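Local structure of ABC-type transport auxiliary lipoprotein component domain-containing protein (Xanthomonas campestris pv. campestris, 2IQI) at residues I43-I48 with G64-T70; I105-E111 with T123-N127; N22-V28 with S84-A88; F144-P149 with Q164-V169; W30-A35 with S99-A104. The protein is of unknown function but probably serves as a lipoprotein accessory component of an ABC-type transport system. One frame throughout, in Å; residues are numbered along the deposited sequence.

Interaction 1 (I43-I48 with G64-T70); sequences IDSPRI and GWAQPAT
P46 O receives the backbone N-H of W65 in a nearly straight hydrogen bond (W65 N to P46 O 2.6 Å, 174° at the hydrogen), with the donor in the carbonyl plane. Proline is compatible with this place: the bond to the strand uses its carbonyl, and the N-H it lacks is not needed for it. P46 sits inside an ST turn, in which S45 OG accepts from R47 N at 2.7 Å.

I48 crosses the indole of W65 at about a right angle. Its CG1, beside the backbone N at chi1 -52°, lies over one face in a CH-pi contact, 3.6 Å from the centroid of the five-membered ring of W65, while CG2 reaches CZ2. A water at the ring edge accepts from W65 NE1 and donates to R47 O, and F162 meets the indole edge-to-face.

Toward the helix, P68 CA makes a C-H contact with S45 O (3.4 Å), and the small A69 lets its CB settle beside I43 O. D44 OD1 accepts from T70 OG1, although the modelled separation is too short to be trusted. P68, at the N-cap position of helix 69-82, completes a strand-to-helix connection on which an ST turn from the preceding loop is docked.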
# COMPACT_ATOMS: atom_id res chain seq x y z
N ILE A 43 -4.93 4.00 -11.91
CA ILE A 43 -4.12 3.33 -10.89
C ILE A 43 -4.64 1.91 -10.72
O ILE A 43 -3.89 0.95 -10.53
CB ILE A 43 -4.27 4.02 -9.53
CG1 ILE A 43 -3.54 5.36 -9.50
CG2 ILE A 43 -3.78 3.11 -8.40
CD1 ILE A 43 -3.63 6.04 -8.15
N ASP A 44 -5.96 1.80 -10.79
CA ASP A 44 -6.68 0.58 -10.52
C ASP A 44 -6.78 -0.28 -11.77
O ASP A 44 -7.83 -0.87 -12.04
CB ASP A 44 -8.08 0.96 -10.05
CG ASP A 44 -8.74 -0.12 -9.26
OD1 ASP A 44 -8.03 -1.05 -8.81
OD2 ASP A 44 -9.98 -0.04 -9.13
N SER A 45 -5.71 -0.32 -12.56
CA SER A 45 -5.64 -1.18 -13.70
C SER A 45 -4.49 -2.16 -13.44
O SER A 45 -3.70 -1.98 -12.50
CB SER A 45 -5.40 -0.34 -14.94
OG SER A 45 -4.00 -0.21 -15.20
N PRO A 46 -4.41 -3.26 -14.21
CA PRO A 46 -3.16 -4.01 -14.15
C PRO A 46 -1.98 -3.33 -14.90
O PRO A 46 -0.85 -3.88 -14.95
CB PRO A 46 -3.53 -5.38 -14.75
CG PRO A 46 -4.65 -5.08 -15.68
CD PRO A 46 -5.42 -3.93 -15.05
N ARG A 47 -2.21 -2.15 -15.46
CA ARG A 47 -1.15 -1.51 -16.22
C ARG A 47 -0.23 -0.77 -15.28
O ARG A 47 -0.59 -0.47 -14.15
CB ARG A 47 -1.71 -0.57 -17.26
CG ARG A 47 -2.30 -1.27 -18.44
CD ARG A 47 -3.01 -0.20 -19.18
NE ARG A 47 -4.15 -0.72 -19.93
CZ ARG A 47 -5.00 0.06 -20.60
NH1 ARG A 47 -4.80 1.39 -20.61
NH2 ARG A 47 -6.02 -0.47 -21.28
N ILE A 48 0.98 -0.50 -15.77
CA ILE A 48 2.01 0.09 -14.93
C ILE A 48 2.22 1.50 -15.36
O ILE A 48 2.69 1.77 -16.46
CB ILE A 48 3.33 -0.68 -15.01
CG1 ILE A 48 3.09 -2.17 -14.74
CG2 ILE A 48 4.33 -0.06 -14.02
CD1 ILE A 48 4.30 -3.02 -14.68
N GLY A 64 2.89 -5.54 -17.47
CA GLY A 64 1.72 -5.30 -16.61
C GLY A 64 1.87 -6.00 -15.28
O GLY A 64 2.80 -6.78 -15.09
N TRP A 65 0.92 -5.73 -14.39
CA TRP A 65 0.84 -6.34 -13.05
C TRP A 65 -0.10 -7.59 -13.01
O TRP A 65 -1.18 -7.56 -13.60
CB TRP A 65 0.25 -5.33 -12.07
CG TRP A 65 1.01 -4.07 -11.78
CD1 TRP A 65 0.53 -2.80 -11.87
CD2 TRP A 65 2.36 -3.95 -11.31
NE1 TRP A 65 1.49 -1.89 -11.49
CE2 TRP A 65 2.63 -2.58 -11.15
CE3 TRP A 65 3.37 -4.87 -11.03
CZ2 TRP A 65 3.87 -2.11 -10.73
CZ3 TRP A 65 4.60 -4.40 -10.59
CH2 TRP A 65 4.83 -3.03 -10.45
N ALA A 66 0.28 -8.66 -12.30
CA ALA A 66 -0.60 -9.82 -12.06
C ALA A 66 -2.00 -9.47 -11.51
O ALA A 66 -3.00 -10.12 -11.85
CB ALA A 66 0.08 -10.79 -11.11
N GLN A 67 -2.07 -8.47 -10.64
CA GLN A 67 -3.33 -7.99 -10.07
C GLN A 67 -3.35 -6.51 -10.35
O GLN A 67 -2.30 -5.93 -10.51
CB GLN A 67 -3.32 -8.13 -8.55
CG GLN A 67 -3.55 -9.47 -8.01
CD GLN A 67 -3.23 -9.53 -6.53
OE1 GLN A 67 -2.09 -9.30 -6.12
NE2 GLN A 67 -4.24 -9.86 -5.73
N PRO A 68 -4.55 -5.87 -10.33
CA PRO A 68 -4.55 -4.41 -10.28
C PRO A 68 -3.89 -3.90 -9.01
O PRO A 68 -3.82 -4.63 -8.01
CB PRO A 68 -6.03 -4.06 -10.27
CG PRO A 68 -6.74 -5.28 -10.71
CD PRO A 68 -5.91 -6.44 -10.32
N ALA A 69 -3.42 -2.66 -9.06
CA ALA A 69 -2.52 -2.12 -8.04
C ALA A 69 -3.17 -2.00 -6.67
O ALA A 69 -2.55 -2.32 -5.65
CB ALA A 69 -1.96 -0.81 -8.50
N THR A 70 -4.42 -1.57 -6.64
CA THR A 70 -5.23 -1.60 -5.43
C THR A 70 -5.36 -2.99 -4.84
O THR A 70 -5.37 -3.12 -3.63
CB THR A 70 -6.64 -1.07 -5.69
OG1 THR A 70 -7.25 -1.90 -6.68
CG2 THR A 70 -6.58 0.32 -6.26
O HOH W 1 0.99 1.20 -11.90

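Interaction 2 (I105-E111 with T123-N127); sequences IDVRRFE and TIELN
E125 is held by two arginines, one at each carboxylate oxygen. R108 NH1 donates to E125 OE2 at 3.0 Å, using the anti lone pair of that oxygen and staying in the guanidinium plane. R109 NE reaches E125 OE1, also at 3.0 Å, on the anti side but somewhat out of the carboxylate plane. R109's guanidinium plane stands nearly perpendicular to the carboxylate (85°), whereas R108's is turned by 59°. The R108 chain runs out extended; R109 bends at chi3 (-57°), which brings NE to the acid and lays one guanidinium face against T123 CG2.

Two neighbouring residues can share one acid because the strands form a classic beta bulge: E125 O accepts from both R108 N (2.7 Å) and R109 N (3.0 Å). On either side of the bulge the strands pair regularly, D106 with N127 and E111 with T123 as hydrogen-bonded pairs.

The face opposite E125 is apolar. F110 CE2 lies 3.6 Å from I124 CD1, the two side chains running side by side, and I105 CG2 meets L126 CD1 at 3.8 Å. Helices 69-82 and 155-185 cover this side, where branched and aromatic side chains fill the interior. In the second shell of the charged face, R109 NH1 also pairs with E111 OE1 (3.5 Å), itself held by R51. N127 ND2 bonds to T143 OG1 on the next strand, and D106 OD1 is bonded to S38 OG.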
# COMPACT_ATOMS: atom_id res chain seq x y z
N ILE A 105 -8.15 2.82 2.72
CA ILE A 105 -7.03 3.39 1.99
C ILE A 105 -7.47 4.03 0.69
O ILE A 105 -8.18 3.45 -0.08
CB ILE A 105 -5.97 2.31 1.72
CG1 ILE A 105 -5.47 1.70 3.02
CG2 ILE A 105 -4.76 2.91 1.06
CD1 ILE A 105 -4.74 0.38 2.81
N ASP A 106 -7.06 5.27 0.45
CA ASP A 106 -7.26 5.90 -0.84
C ASP A 106 -5.87 6.01 -1.45
O ASP A 106 -4.97 6.57 -0.81
CB ASP A 106 -7.90 7.26 -0.67
CG ASP A 106 -8.32 7.88 -1.98
OD1 ASP A 106 -9.03 7.20 -2.78
OD2 ASP A 106 -7.94 9.07 -2.21
N VAL A 107 -5.69 5.44 -2.65
CA VAL A 107 -4.39 5.43 -3.36
C VAL A 107 -4.30 6.62 -4.33
O VAL A 107 -5.18 6.79 -5.18
CB VAL A 107 -4.18 4.13 -4.12
CG1 VAL A 107 -2.89 4.19 -4.91
CG2 VAL A 107 -4.16 2.96 -3.15
N ARG A 108 -3.25 7.43 -4.18
CA ARG A 108 -3.13 8.71 -4.91
C ARG A 108 -2.18 8.60 -6.09
O ARG A 108 -2.46 9.10 -7.17
CB ARG A 108 -2.67 9.82 -3.99
CG ARG A 108 -3.60 10.09 -2.81
CD ARG A 108 -2.94 11.11 -1.93
NE ARG A 108 -3.79 11.64 -0.87
CZ ARG A 108 -3.38 12.57 0.01
NH1 ARG A 108 -2.14 13.05 -0.05
NH2 ARG A 108 -4.23 13.04 0.95
N ARG A 109 -1.05 7.93 -5.85
CA ARG A 109 -0.06 7.69 -6.88
C ARG A 109 0.44 6.27 -6.76
O ARG A 109 0.69 5.78 -5.64
CB ARG A 109 1.07 8.72 -6.79
CG ARG A 109 0.60 10.12 -7.28
CD ARG A 109 1.72 11.01 -7.53
NE ARG A 109 2.54 11.15 -6.34
CZ ARG A 109 3.87 11.14 -6.35
NH1 ARG A 109 4.53 10.98 -7.50
NH2 ARG A 109 4.54 11.27 -5.22
N PHE A 110 0.49 5.59 -7.90
CA PHE A 110 1.11 4.28 -8.04
C PHE A 110 1.88 4.27 -9.39
O PHE A 110 1.34 3.90 -10.46
CB PHE A 110 0.05 3.18 -8.00
CG PHE A 110 0.57 1.86 -7.54
CD1 PHE A 110 1.25 1.03 -8.41
CD2 PHE A 110 0.40 1.46 -6.22
CE1 PHE A 110 1.74 -0.18 -7.97
CE2 PHE A 110 0.87 0.25 -5.78
CZ PHE A 110 1.56 -0.56 -6.65
N GLU A 111 3.12 4.73 -9.37
CA GLU A 111 3.77 5.07 -10.62
C GLU A 111 5.28 4.98 -10.59
O GLU A 111 5.91 5.17 -9.55
CB GLU A 111 3.33 6.46 -11.07
CG GLU A 111 3.76 7.56 -10.10
CD GLU A 111 3.13 8.92 -10.40
OE1 GLU A 111 3.88 9.84 -10.78
OE2 GLU A 111 1.89 9.07 -10.26
N THR A 123 6.92 4.78 -6.92
CA THR A 123 6.33 5.73 -6.03
C THR A 123 4.90 5.34 -5.67
O THR A 123 4.04 5.17 -6.55
CB THR A 123 6.35 7.11 -6.70
OG1 THR A 123 7.71 7.50 -6.91
CG2 THR A 123 5.65 8.18 -5.84
N ILE A 124 4.65 5.23 -4.37
CA ILE A 124 3.32 4.99 -3.90
C ILE A 124 3.01 6.10 -2.96
O ILE A 124 3.76 6.36 -2.04
CB ILE A 124 3.20 3.61 -3.22
CG1 ILE A 124 3.64 2.49 -4.17
CG2 ILE A 124 1.78 3.32 -2.92
CD1 ILE A 124 3.60 1.15 -3.59
N GLU A 125 1.91 6.79 -3.23
CA GLU A 125 1.36 7.74 -2.29
C GLU A 125 -0.08 7.38 -2.02
O GLU A 125 -0.86 7.18 -2.97
CB GLU A 125 1.50 9.15 -2.79
CG GLU A 125 0.61 10.16 -2.05
CD GLU A 125 0.76 11.60 -2.58
OE1 GLU A 125 1.58 11.81 -3.54
OE2 GLU A 125 0.08 12.51 -2.03
N LEU A 126 -0.43 7.28 -0.72
CA LEU A 126 -1.77 6.88 -0.29
C LEU A 126 -2.21 7.50 1.07
O LEU A 126 -1.35 7.94 1.87
CB LEU A 126 -1.91 5.37 -0.29
CG LEU A 126 -0.98 4.59 0.65
CD1 LEU A 126 -1.52 4.59 2.10
CD2 LEU A 126 -0.59 3.13 0.14
N ASN A 127 -3.53 7.53 1.32
CA ASN A 127 -4.06 8.04 2.58
C ASN A 127 -4.92 6.99 3.28
O ASN A 127 -5.85 6.44 2.69
CB ASN A 127 -4.88 9.28 2.30
CG ASN A 127 -5.50 9.87 3.55
OD1 ASN A 127 -6.67 9.59 3.87
ND2 ASN A 127 -4.74 10.72 4.26

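Interaction 3 (N22-V28 with S84-A88); sequences NPAWPQV and SGKIA
V28 N donates to K86 O at 2.9 Å, with 169° at the hydrogen, and the donor stands almost in line with the carbonyl bond. Two weaker bonds flank it. Q27 NE2 approaches G85 O at 2.8 Å but at a poor angle, and K86 NZ comes within 3.3 Å of W25 O. Lysine suits this place because its long chain, bent at chi2 (-69°), runs past W25 CB and brings the ammonium among backbone carbonyls.

Each segment contains a tight turn. N22 to W25 is a type I beta turn, closed by W25 N to N22 O at 2.9 Å and reinforced by an Asx turn in which N22 OD1 accepts from A24 N. On the other segment S84 OG accepts from K86 N in an ST turn and also bonds to F81 O at the end of helix 69-82. G85 follows that helix with positive phi (80°), a conformation glycine adopts easily.

Around the W25 indole, N22 CB lies over one face, while K86 CG and S84 CB meet the edge; S84 CB is 4.1 Å from W25 CZ3. V28 and I87 point the same way side by side, with V28 CG2 4.0 Å from I87 CB. Helix 155-185 backs the contact, V174 touching W25 and L178 touching K86.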
# COMPACT_ATOMS: atom_id res chain seq x y z
N ASN A 22 7.14 -6.26 13.68
CA ASN A 22 7.93 -5.37 14.51
C ASN A 22 7.67 -5.61 16.00
O ASN A 22 6.54 -5.52 16.45
CB ASN A 22 7.57 -3.93 14.16
CG ASN A 22 8.33 -2.92 14.99
OD1 ASN A 22 8.75 -3.18 16.11
ND2 ASN A 22 8.48 -1.74 14.44
N PRO A 23 8.74 -5.89 16.78
CA PRO A 23 8.58 -6.22 18.19
C PRO A 23 7.94 -5.14 19.00
O PRO A 23 7.47 -5.42 20.07
CB PRO A 23 10.03 -6.44 18.67
CG PRO A 23 10.72 -6.91 17.45
CD PRO A 23 10.16 -5.95 16.40
N ALA A 24 7.86 -3.92 18.48
CA ALA A 24 7.21 -2.89 19.26
C ALA A 24 5.76 -2.62 18.89
O ALA A 24 5.15 -1.65 19.39
CB ALA A 24 8.03 -1.61 19.21
N TRP A 25 5.19 -3.44 18.01
CA TRP A 25 3.79 -3.27 17.69
C TRP A 25 2.99 -3.90 18.82
O TRP A 25 3.27 -5.04 19.20
CB TRP A 25 3.41 -3.93 16.36
CG TRP A 25 4.02 -3.30 15.11
CD1 TRP A 25 4.56 -2.06 14.97
CD2 TRP A 25 4.09 -3.90 13.80
NE1 TRP A 25 4.98 -1.85 13.70
CE2 TRP A 25 4.71 -2.97 12.95
CE3 TRP A 25 3.69 -5.14 13.28
CZ2 TRP A 25 4.96 -3.23 11.60
CZ3 TRP A 25 3.95 -5.40 11.93
CH2 TRP A 25 4.58 -4.45 11.11
N PRO A 26 1.97 -3.18 19.32
CA PRO A 26 1.12 -3.79 20.34
C PRO A 26 0.46 -5.04 19.78
O PRO A 26 0.08 -5.08 18.57
CB PRO A 26 0.05 -2.72 20.59
CG PRO A 26 0.04 -1.90 19.38
CD PRO A 26 1.47 -1.86 18.93
N GLN A 27 0.37 -6.06 20.64
CA GLN A 27 -0.50 -7.21 20.44
C GLN A 27 -1.89 -6.79 20.87
O GLN A 27 -2.07 -6.41 22.02
CB GLN A 27 -0.03 -8.38 21.27
CG GLN A 27 -0.73 -9.66 20.89
CD GLN A 27 0.16 -10.88 21.05
OE1 GLN A 27 0.87 -11.03 22.07
NE2 GLN A 27 0.14 -11.76 20.04
N VAL A 28 -2.85 -6.80 19.95
CA VAL A 28 -4.17 -6.25 20.24
C VAL A 28 -5.23 -7.35 20.35
O VAL A 28 -4.93 -8.53 20.20
CB VAL A 28 -4.63 -5.18 19.22
CG1 VAL A 28 -3.59 -4.05 19.09
CG2 VAL A 28 -4.95 -5.81 17.89
N SER A 84 1.57 -11.03 11.12
CA SER A 84 2.29 -10.25 12.12
C SER A 84 2.31 -10.91 13.46
O SER A 84 3.25 -10.71 14.23
CB SER A 84 1.71 -8.87 12.24
OG SER A 84 0.40 -8.93 12.72
N GLY A 85 1.28 -11.70 13.77
CA GLY A 85 1.12 -12.25 15.10
C GLY A 85 0.52 -11.24 16.06
O GLY A 85 0.24 -11.57 17.20
N LYS A 86 0.26 -10.02 15.61
CA LYS A 86 -0.20 -8.96 16.50
C LYS A 86 -1.72 -8.83 16.60
O LYS A 86 -2.23 -8.22 17.54
CB LYS A 86 0.46 -7.63 16.13
CG LYS A 86 2.00 -7.69 16.09
CD LYS A 86 2.60 -7.85 17.47
CE LYS A 86 4.06 -8.20 17.36
NZ LYS A 86 4.78 -7.93 18.63
N ILE A 87 -2.43 -9.42 15.65
CA ILE A 87 -3.89 -9.25 15.54
C ILE A 87 -4.57 -10.51 15.00
O ILE A 87 -4.30 -10.94 13.89
CB ILE A 87 -4.27 -8.03 14.65
CG1 ILE A 87 -5.78 -7.88 14.56
CG2 ILE A 87 -3.68 -8.15 13.25
CD1 ILE A 87 -6.20 -6.54 14.05
N ALA A 88 -5.46 -11.07 15.80
CA ALA A 88 -6.05 -12.35 15.48
C ALA A 88 -7.19 -12.17 14.50
O ALA A 88 -7.54 -13.13 13.82
CB ALA A 88 -6.53 -13.08 16.75

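Interaction 4 (F144-P149 with Q164-V169)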
# COMPACT_ATOMS: atom_id res chain seq x y z
N PHE A 144 0.85 8.56 3.54
CA PHE A 144 2.11 7.83 3.47
C PHE A 144 2.63 7.99 2.05
O PHE A 144 1.87 7.71 1.14
CB PHE A 144 1.89 6.33 3.74
CG PHE A 144 1.48 6.02 5.15
CD1 PHE A 144 2.43 5.74 6.12
CD2 PHE A 144 0.12 6.01 5.52
CE1 PHE A 144 2.03 5.45 7.42
CE2 PHE A 144 -0.28 5.72 6.80
CZ PHE A 144 0.69 5.43 7.77
N THR A 145 3.88 8.41 1.88
CA THR A 145 4.52 8.49 0.56
C THR A 145 5.81 7.69 0.60
O THR A 145 6.67 7.96 1.41
CB THR A 145 4.94 9.96 0.15
OG1 THR A 145 3.92 10.90 0.50
CG2 THR A 145 5.19 10.07 -1.33
N VAL A 146 5.98 6.76 -0.32
CA VAL A 146 7.24 6.08 -0.41
C VAL A 146 7.75 6.15 -1.84
O VAL A 146 6.98 5.93 -2.78
CB VAL A 146 7.08 4.65 0.04
CG1 VAL A 146 8.33 3.84 -0.28
CG2 VAL A 146 6.81 4.60 1.52
N ALA A 147 9.04 6.48 -2.01
CA ALA A 147 9.69 6.44 -3.34
C ALA A 147 11.01 5.67 -3.27
O ALA A 147 11.89 5.96 -2.45
CB ALA A 147 9.91 7.86 -3.89
N ARG A 148 11.15 4.66 -4.11
CA ARG A 148 12.39 3.88 -4.05
C ARG A 148 13.05 3.88 -5.41
O ARG A 148 12.44 3.46 -6.39
CB ARG A 148 12.13 2.45 -3.55
CG ARG A 148 11.57 2.38 -2.10
CD ARG A 148 12.59 2.67 -1.00
NE ARG A 148 13.62 1.63 -0.98
CZ ARG A 148 13.61 0.57 -0.17
NH1 ARG A 148 12.63 0.44 0.73
NH2 ARG A 148 14.58 -0.35 -0.23
N PRO A 149 14.32 4.34 -5.48
CA PRO A 149 14.97 4.47 -6.79
C PRO A 149 15.15 3.09 -7.37
O PRO A 149 15.44 2.13 -6.64
CB PRO A 149 16.34 5.07 -6.46
CG PRO A 149 16.60 4.57 -5.04
CD PRO A 149 15.23 4.68 -4.37
N GLN A 164 9.98 -3.13 -3.29
CA GLN A 164 10.56 -2.42 -2.19
C GLN A 164 9.58 -1.33 -1.64
O GLN A 164 9.41 -1.23 -0.40
CB GLN A 164 11.88 -1.80 -2.62
CG GLN A 164 13.08 -2.75 -2.79
CD GLN A 164 14.14 -2.14 -3.74
OE1 GLN A 164 14.64 -2.81 -4.64
NE2 GLN A 164 14.44 -0.86 -3.57
N ALA A 165 8.93 -0.57 -2.53
CA ALA A 165 7.98 0.47 -2.12
C ALA A 165 6.73 -0.12 -1.47
O ALA A 165 6.20 0.41 -0.47
CB ALA A 165 7.60 1.35 -3.27
N LEU A 166 6.25 -1.21 -2.06
CA LEU A 166 5.12 -1.91 -1.52
C LEU A 166 5.43 -2.38 -0.15
O LEU A 166 4.60 -2.22 0.74
CB LEU A 166 4.76 -3.13 -2.35
CG LEU A 166 3.56 -2.91 -3.23
CD1 LEU A 166 3.64 -3.81 -4.47
CD2 LEU A 166 2.31 -3.11 -2.41
N THR A 167 6.61 -3.00 0.02
CA THR A 167 6.96 -3.61 1.30
C THR A 167 7.06 -2.51 2.35
O THR A 167 6.46 -2.62 3.43
CB THR A 167 8.25 -4.44 1.20
OG1 THR A 167 8.03 -5.52 0.29
CG2 THR A 167 8.67 -5.03 2.56
N GLN A 168 7.76 -1.42 2.02
CA GLN A 168 7.91 -0.30 2.95
C GLN A 168 6.59 0.41 3.33
O GLN A 168 6.38 0.65 4.52
CB GLN A 168 8.99 0.69 2.49
CG GLN A 168 9.12 1.88 3.38
CD GLN A 168 10.12 2.93 2.88
OE1 GLN A 168 11.03 2.63 2.11
NE2 GLN A 168 9.96 4.17 3.34
N VAL A 169 5.70 0.72 2.37
CA VAL A 169 4.44 1.40 2.72
C VAL A 169 3.54 0.50 3.56
O VAL A 169 2.92 0.99 4.50
CB VAL A 169 3.67 2.10 1.50
CG1 VAL A 169 2.83 1.14 0.68
CG2 VAL A 169 2.81 3.25 1.98
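One hydrogen bond crosses this contact: R148 NH1 donates to Q168 OE1 at 3.0 Å. The donor lies in the plane of the Q168 side-chain carbonyl, but the oxygen sits 23° out of the guanidinium plane, and the bond is bent (143° at the hydrogen). The other end of the amide is also used, Q168 NE2 donating to E172 one helical turn on. Glutamine suits this site because a single group can accept from the strand and donate along the helix.

One face of the guanidinium is covered by an aliphatic carbon: bends at chi2 and chi3 fold R148 back over the helix, and Q164 CB lies 3.8 Å above the centre of its plane. R148 NH2 and Q164 NE2 are near each other but are both donors and do not pair.

Apolar contacts fill the remainder. V146 spreads its two methyls over the helix, CG1 at 4.0 Å from A165 CB and CG2 at 4.0 Å from V169 CB, while V169 CG2 packs on F144 CB (3.7 Å). Alanine at 165 permits close approach, the segment axes passing 7.9 Å apart, and every second strand residue, F144, V146 and R148, faces the helix. Such alternation is that of a strand with one face turned to a helix, here in the antiparallel part of a mixed alpha/beta sheet on which helix 155-185 packs.

Interaction 5 (W30-A35 with S99-A104); sequences WQLLVA and SDYKLA
The indole of W30 receives the edge of Y101 on one face, at the start of the parallel pair of strands 31-34 and 101-104 in the mixed sheet. This is a T-shaped pair, with centroids of the W30 six-membered ring and the Y101 ring 4.9 Å apart and planes at 74°. Y101 CD2 comes over the rim of the indole, 3.4 Å from W30 CE3, and W30 CB lies in the plane of the tyrosine at its edge. The W30 ring is placed by a chi1 of 42°, which sets CG between the backbone N and the carbonyl carbon. Both polar ends look to helix 155-185, W30 NE1 bonding to Q182 and Y101 OH to D184, a use for aromatic residues that carry a polar atom.

Between the strands, Q31 O accepts from Y101 N (2.9 Å), L33 N gives to Y101 O, and L33 O takes L103 N (2.8 Å). D100 OD2 adds a weak bond to Q31 N.

L32, V34, Y101 and L103 share one face; helix 69-82 touches L32, V34 and L103, and helix 155-185 also reaches L32 and L103. L32 CD1 lies 4.0 Å from L103 CB. L33 and K102 run side by side on the other. Just past the end of strand 31-34, water 2 donates to A35 O and to L103 O, 3.0 Å from each.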
# COMPACT_ATOMS: atom_id res chain seq x y z
N TRP A 30 -8.83 -6.09 19.49
CA TRP A 30 -9.91 -5.58 18.65
C TRP A 30 -9.81 -6.24 17.24
O TRP A 30 -8.89 -7.07 16.97
CB TRP A 30 -9.95 -4.05 18.60
CG TRP A 30 -8.60 -3.42 18.48
CD1 TRP A 30 -7.80 -3.03 19.49
CD2 TRP A 30 -7.90 -3.12 17.27
NE1 TRP A 30 -6.64 -2.50 19.00
CE2 TRP A 30 -6.67 -2.55 17.64
CE3 TRP A 30 -8.18 -3.29 15.91
CZ2 TRP A 30 -5.72 -2.13 16.69
CZ3 TRP A 30 -7.23 -2.87 14.96
CH2 TRP A 30 -6.02 -2.29 15.36
N GLN A 31 -10.77 -5.92 16.37
CA GLN A 31 -10.94 -6.66 15.15
C GLN A 31 -10.95 -5.68 14.03
O GLN A 31 -11.55 -4.60 14.17
CB GLN A 31 -12.23 -7.45 15.16
CG GLN A 31 -12.23 -8.55 16.21
CD GLN A 31 -13.28 -9.64 15.95
OE1 GLN A 31 -13.14 -10.77 16.47
NE2 GLN A 31 -14.31 -9.32 15.13
N LEU A 32 -10.28 -6.06 12.92
CA LEU A 32 -10.00 -5.14 11.85
C LEU A 32 -10.62 -5.56 10.53
O LEU A 32 -10.43 -6.68 10.04
CB LEU A 32 -8.48 -4.93 11.68
CG LEU A 32 -7.97 -3.89 10.66
CD1 LEU A 32 -8.47 -2.47 10.94
CD2 LEU A 32 -6.46 -3.90 10.57
N LEU A 33 -11.35 -4.62 9.96
CA LEU A 33 -11.85 -4.81 8.62
C LEU A 33 -11.00 -3.94 7.68
O LEU A 33 -10.94 -2.72 7.86
CB LEU A 33 -13.35 -4.43 8.51
CG LEU A 33 -13.78 -4.24 7.05
CD1 LEU A 33 -13.83 -5.58 6.37
CD2 LEU A 33 -15.09 -3.48 6.85
N VAL A 34 -10.34 -4.57 6.69
CA VAL A 34 -9.59 -3.84 5.71
C VAL A 34 -10.50 -3.61 4.51
O VAL A 34 -10.85 -4.55 3.81
CB VAL A 34 -8.29 -4.60 5.30
CG1 VAL A 34 -7.54 -3.86 4.19
CG2 VAL A 34 -7.40 -4.83 6.50
N ALA A 35 -10.88 -2.37 4.25
CA ALA A 35 -11.68 -2.05 3.07
C ALA A 35 -10.95 -2.24 1.71
O ALA A 35 -9.71 -2.40 1.66
CB ALA A 35 -12.22 -0.63 3.19
N SER A 99 -16.68 -6.69 13.54
CA SER A 99 -15.49 -5.80 13.50
C SER A 99 -15.55 -4.45 14.31
O SER A 99 -16.52 -3.67 14.20
CB SER A 99 -15.08 -5.50 12.04
OG SER A 99 -15.80 -4.38 11.52
N ASP A 100 -14.48 -4.17 15.08
CA ASP A 100 -14.30 -2.91 15.82
C ASP A 100 -13.79 -1.71 14.99
O ASP A 100 -14.36 -0.62 15.04
CB ASP A 100 -13.35 -3.13 16.99
CG ASP A 100 -13.74 -4.32 17.85
OD1 ASP A 100 -14.62 -4.14 18.71
OD2 ASP A 100 -13.15 -5.41 17.69
N TYR A 101 -12.71 -1.89 14.23
CA TYR A 101 -12.16 -0.81 13.38
C TYR A 101 -12.20 -1.15 11.91
O TYR A 101 -12.19 -2.33 11.56
CB TYR A 101 -10.72 -0.47 13.78
CG TYR A 101 -10.63 0.09 15.17
CD1 TYR A 101 -10.81 1.46 15.41
CD2 TYR A 101 -10.39 -0.75 16.27
CE1 TYR A 101 -10.75 1.99 16.71
CE2 TYR A 101 -10.33 -0.24 17.57
CZ TYR A 101 -10.51 1.13 17.78
OH TYR A 101 -10.44 1.63 19.03
N LYS A 102 -12.22 -0.12 11.08
CA LYS A 102 -12.18 -0.26 9.62
C LYS A 102 -11.01 0.56 9.07
O LYS A 102 -10.92 1.76 9.33
CB LYS A 102 -13.51 0.19 9.00
CG LYS A 102 -13.52 0.29 7.46
CD LYS A 102 -14.53 1.37 6.96
CE LYS A 102 -15.27 0.89 5.68
NZ LYS A 102 -16.14 1.94 5.03
N LEU A 103 -10.11 -0.11 8.33
CA LEU A 103 -8.97 0.56 7.64
C LEU A 103 -9.32 0.85 6.21
O LEU A 103 -9.43 -0.08 5.38
CB LEU A 103 -7.72 -0.31 7.68
CG LEU A 103 -6.50 0.18 6.92
CD1 LEU A 103 -5.99 1.50 7.44
CD2 LEU A 103 -5.41 -0.86 7.02
N ALA A 104 -9.47 2.14 5.90
CA ALA A 104 -9.77 2.58 4.54
C ALA A 104 -8.60 3.34 3.86
O ALA A 104 -8.14 4.38 4.34
CB ALA A 104 -11.03 3.42 4.53
O HOH W 2 -8.34 0.07 2.59

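From the N terminus, segment 22-28 opens the loop closed by interaction 3 at 84-88, and segment 30-35 soon opens that of interaction 5, closed at 99-104. These two cross, and I87 touches W30 and L32. Interaction 1, 43-48 with 64-70, is nested inside both, about 30 Å from interaction 3 between centres. Interaction 2 follows directly on strand 101-110, and interaction 4 comes last in series, its strand 137-149 bonded beside strand 121-132. Interactions 2 and 5 join neighbouring strands of the mixed sheet; interaction 1 lies at the start of helix 69-82, where I43 and A69 meet F110, interaction 3 joins two loops beyond its far end, and interaction 4 sets the sheet against helix 155-185.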